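Local coordinates for nucleotidyl transferase (Methanothermobacter thermautotrophicus, PDB 6PLJ), which probably transfers nucleotidyl groups, as a MobA-like NTP transferase, perhaps in pseudomurein cell-wall synthesis, at residues Q133-P138 / D231-T236. Sequence-based numbering, arbitrary orientation.
Sequences QPAVSP and DHFLRT. With EDO (1,2-ethanediol), chain E.
Ala-135 and Phe-233 bring the two backbones nearest each other, 8.0 Å between CA atoms, where the type I beta turn from Gln-133 to Val-136 meets one side of helix 223-236. In the conformer described, one of two modelled, the Phe-233 ring bridges the gap edge first: its CZ lies 3.5 Å from Pro-134 O, and its CE1 packs 4.0 Å from Ala-135 CB, with Pro-134 O and Ala-135 CA both near the ring plane. His-232, CG anti to the backbone N (chi1 163°), sends its imidazole to the same alanine; CD2 approaches Ala-135 CB obliquely, while NE2 is joined to Ala-135 O through a water whose oxygen lies 2.7 Å from Ala-135 O and donates to it. Within the MobA-like fold the turn follows central strand 125-130 and leads into helix 138-147, with Ser-137 as N-cap; the contact thus joins the C-terminal helix to a loop beside the sheet. Pro-134 and Phe-233 also both touch Leu-57 of strand 56-57. Asp-231 OD2 accepts hydrogen bonds from both hydroxyls of a 1,2-ethanediol, probably from the crystallisation liquor, O1 at 2.7 Å and O2 at 2.8 Å; an asparagine here would probably weaken this grip by removing the carboxylate charge.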
ATOM      1  N   GLN A 133      -0.183   4.943   3.188  1.00  9.75           N
ATOM      2  CA  GLN A 133       0.268   5.780   2.088  1.00  9.74           C
ATOM      3  C   GLN A 133      -0.970   6.355   1.391  1.00  9.79           C
ATOM      4  O   GLN A 133      -1.290   6.002   0.242  1.00 10.24           O
ATOM      5  CB  GLN A 133       1.125   4.921   1.176  1.00  9.90           C
ATOM      6  CG  GLN A 133       1.912   5.662   0.115  1.00  9.96           C
ATOM      7  CD  GLN A 133       2.765   4.732  -0.729  1.00 10.24           C
ATOM      8  OE1 GLN A 133       2.888   3.546  -0.440  1.00 10.77           O
ATOM      9  NE2 GLN A 133       3.358   5.271  -1.778  1.00 10.58           N
ATOM     10  N   PRO A 134      -1.663   7.281   2.070  1.00  9.77           N
ATOM     11  CA  PRO A 134      -3.005   7.674   1.646  1.00  9.83           C
ATOM     12  C   PRO A 134      -3.073   8.765   0.585  1.00 10.64           C
ATOM     13  O   PRO A 134      -4.174   9.100   0.173  1.00 11.32           O
ATOM     14  CB  PRO A 134      -3.626   8.196   2.943  1.00  9.66           C
ATOM     15  CG  PRO A 134      -2.471   8.799   3.649  1.00  9.74           C
ATOM     16  CD  PRO A 134      -1.354   7.827   3.407  1.00  9.62           C
ATOM     17  N   ALA A 135      -1.941   9.325   0.167  1.00 10.20           N
ATOM     18  CA  ALA A 135      -1.951  10.415  -0.806  1.00 10.63           C
ATOM     19  C   ALA A 135      -1.757   9.953  -2.237  1.00 10.97           C
ATOM     20  O   ALA A 135      -1.634  10.793  -3.122  1.00 11.35           O
ATOM     21  CB  ALA A 135      -0.899  11.463  -0.441  1.00 10.69           C
ATOM     22  N   VAL A 136      -1.775   8.643  -2.499  1.00 11.19           N
ATOM     23  CA  VAL A 136      -1.663   8.187  -3.881  1.00 11.87           C
ATOM     24  C   VAL A 136      -3.001   8.458  -4.564  1.00 11.63           C
ATOM     25  O   VAL A 136      -4.047   8.085  -4.049  1.00 12.83           O
ATOM     26  CB  VAL A 136      -1.317   6.694  -4.037  1.00 12.58           C
ATOM     27  CG1 VAL A 136      -0.916   6.433  -5.476  1.00 13.11           C
ATOM     28  CG2 VAL A 136      -0.167   6.265  -3.139  1.00 13.24           C
ATOM     29  N   SER A 137      -2.972   9.098  -5.725  1.00 12.10           N
ATOM     30  CA  SER A 137      -4.220   9.393  -6.420  1.00 11.96           C
ATOM     31  C   SER A 137      -4.772   8.148  -7.102  1.00 12.08           C
ATOM     32  O   SER A 137      -4.024   7.262  -7.503  1.00 11.28           O
ATOM     33  CB  SER A 137      -4.034  10.488  -7.465  1.00 13.07           C
ATOM     34  OG  SER A 137      -3.207  10.050  -8.522  1.00 13.84           O
ATOM     35  N   PRO A 138      -6.094   8.099  -7.267  1.00 11.86           N
ATOM     36  CA  PRO A 138      -6.703   7.042  -8.077  1.00 12.26           C
ATOM     37  C   PRO A 138      -6.089   6.926  -9.472  1.00 11.96           C
ATOM     38  O   PRO A 138      -5.856   5.812  -9.950  1.00 11.78           O
ATOM     39  CB  PRO A 138      -8.167   7.471  -8.162  1.00 12.20           C
ATOM     40  CG  PRO A 138      -8.391   8.272  -6.929  1.00 12.31           C
ATOM     41  CD  PRO A 138      -7.099   8.986  -6.663  1.00 12.36           C
ATOM     42  N   ASP A 231      -1.354  18.483   5.104  1.00 13.86           N
ATOM     43  CA  ASP A 231      -1.222  19.805   4.474  1.00 14.77           C
ATOM     44  C   ASP A 231      -1.578  19.769   2.989  1.00 13.95           C
ATOM     45  O   ASP A 231      -2.215  20.700   2.468  1.00 13.84           O
ATOM     46  CB  ASP A 231       0.188  20.369   4.663  1.00 16.34           C
ATOM     47  CG  ASP A 231       0.465  20.810   6.100  1.00 18.26           C
ATOM     48  OD1 ASP A 231      -0.475  20.921   6.918  1.00 20.20           O
ATOM     49  OD2 ASP A 231       1.651  21.024   6.401  1.00 21.54           O
ATOM     50  N   HIS A 232      -1.177  18.702   2.307  1.00 13.25           N
ATOM     51  CA  HIS A 232      -1.544  18.511   0.900  1.00 13.17           C
ATOM     52  C   HIS A 232      -3.057  18.380   0.715  1.00 14.53           C
ATOM     53  O   HIS A 232      -3.628  19.003  -0.181  1.00 15.72           O
ATOM     54  CB  HIS A 232      -0.833  17.277   0.358  1.00 12.89           C
ATOM     55  CG  HIS A 232      -1.400  16.741  -0.912  1.00 12.85           C
ATOM     56  ND1 HIS A 232      -1.305  17.405  -2.110  1.00 12.99           N
ATOM     57  CD2 HIS A 232      -2.017  15.569  -1.178  1.00 12.99           C
ATOM     58  CE1 HIS A 232      -1.856  16.671  -3.063  1.00 13.62           C
ATOM     59  NE2 HIS A 232      -2.301  15.552  -2.519  1.00 13.52           N
ATOM     60  N   PHE A 233      -3.674  17.552   1.560  0.50 15.00           N
ATOM     61  CA  PHE A 233      -5.124  17.336   1.547  0.50 15.86           C
ATOM     62  C   PHE A 233      -5.882  18.648   1.813  0.50 16.44           C
ATOM     63  O   PHE A 233      -6.830  18.970   1.088  0.50 16.50           O
ATOM     64  CB  PHE A 233      -5.518  16.238   2.551  0.50 15.95           C
ATOM     65  CG  PHE A 233      -5.491  14.839   1.975  0.50 16.04           C
ATOM     66  CD1 PHE A 233      -4.304  14.255   1.575  0.50 15.79           C
ATOM     67  CD2 PHE A 233      -6.662  14.107   1.846  0.50 16.09           C
ATOM     68  CE1 PHE A 233      -4.282  12.982   1.037  0.50 16.06           C
ATOM     69  CE2 PHE A 233      -6.647  12.829   1.319  0.50 16.36           C
ATOM     70  CZ  PHE A 233      -5.455  12.263   0.919  0.50 16.06           C
ATOM     71  N   LEU A 234      -5.436  19.418   2.805  1.00 16.75           N
ATOM     72  CA  LEU A 234      -6.046  20.736   3.114  1.00 19.23           C
ATOM     73  C   LEU A 234      -5.956  21.697   1.917  1.00 20.24           C
ATOM     74  O   LEU A 234      -6.881  22.481   1.679  1.00 20.39           O
ATOM     75  CB  LEU A 234      -5.417  21.372   4.357  1.00 20.69           C
ATOM     76  CG  LEU A 234      -5.782  20.715   5.689  1.00 21.97           C
ATOM     77  CD1 LEU A 234      -4.851  21.169   6.798  1.00 22.18           C
ATOM     78  CD2 LEU A 234      -7.233  20.995   6.068  1.00 23.11           C
ATOM     79  N   ARG A 235      -4.864  21.633   1.154  1.00 19.79           N
ATOM     80  CA  ARG A 235      -4.711  22.490  -0.035  1.00 20.99           C
ATOM     81  C   ARG A 235      -5.630  22.104  -1.171  1.00 22.73           C
ATOM     82  O   ARG A 235      -6.205  22.981  -1.813  1.00 23.45           O
ATOM     83  CB  ARG A 235      -3.297  22.458  -0.600  1.00 20.73           C
ATOM     84  CG  ARG A 235      -2.311  23.335   0.116  1.00 19.77           C
ATOM     85  CD  ARG A 235      -1.061  23.481  -0.741  1.00 18.93           C
ATOM     86  NE  ARG A 235      -0.377  22.200  -0.928  1.00 17.80           N
ATOM     87  CZ  ARG A 235       0.494  21.654  -0.070  1.00 16.81           C
ATOM     88  NH1 ARG A 235       1.045  20.487  -0.364  1.00 16.02           N
ATOM     89  NH2 ARG A 235       0.816  22.251   1.069  1.00 17.94           N
ATOM     90  N   THR A 236      -5.746  20.800  -1.426  1.00 23.09           N
ATOM     91  CA  THR A 236      -6.467  20.284  -2.585  1.00 26.33           C
ATOM     92  C   THR A 236      -7.930  19.955  -2.269  1.00 30.96           C
ATOM     93  O   THR A 236      -8.616  19.375  -3.114  1.00 33.49           O
ATOM     94  CB  THR A 236      -5.761  19.038  -3.147  1.00 25.73           C
ATOM     95  OG1 THR A 236      -5.693  18.028  -2.133  1.00 25.43           O
ATOM     96  CG2 THR A 236      -4.344  19.385  -3.596  1.00 25.60           C
TER
HETATM   97  C1  EDO E 304       3.176  21.055   9.911  0.50 26.46           C
HETATM   98  O1  EDO E 304       2.067  21.300   9.043  0.50 26.02           O
HETATM   99  C2  EDO E 304       4.342  20.546   9.079  0.50 26.40           C
HETATM  100  O2  EDO E 304       3.840  20.021   7.842  0.50 26.85           O
HETATM  101  O   HOH W   1      -2.788  13.146  -3.811  1.00 16.54           O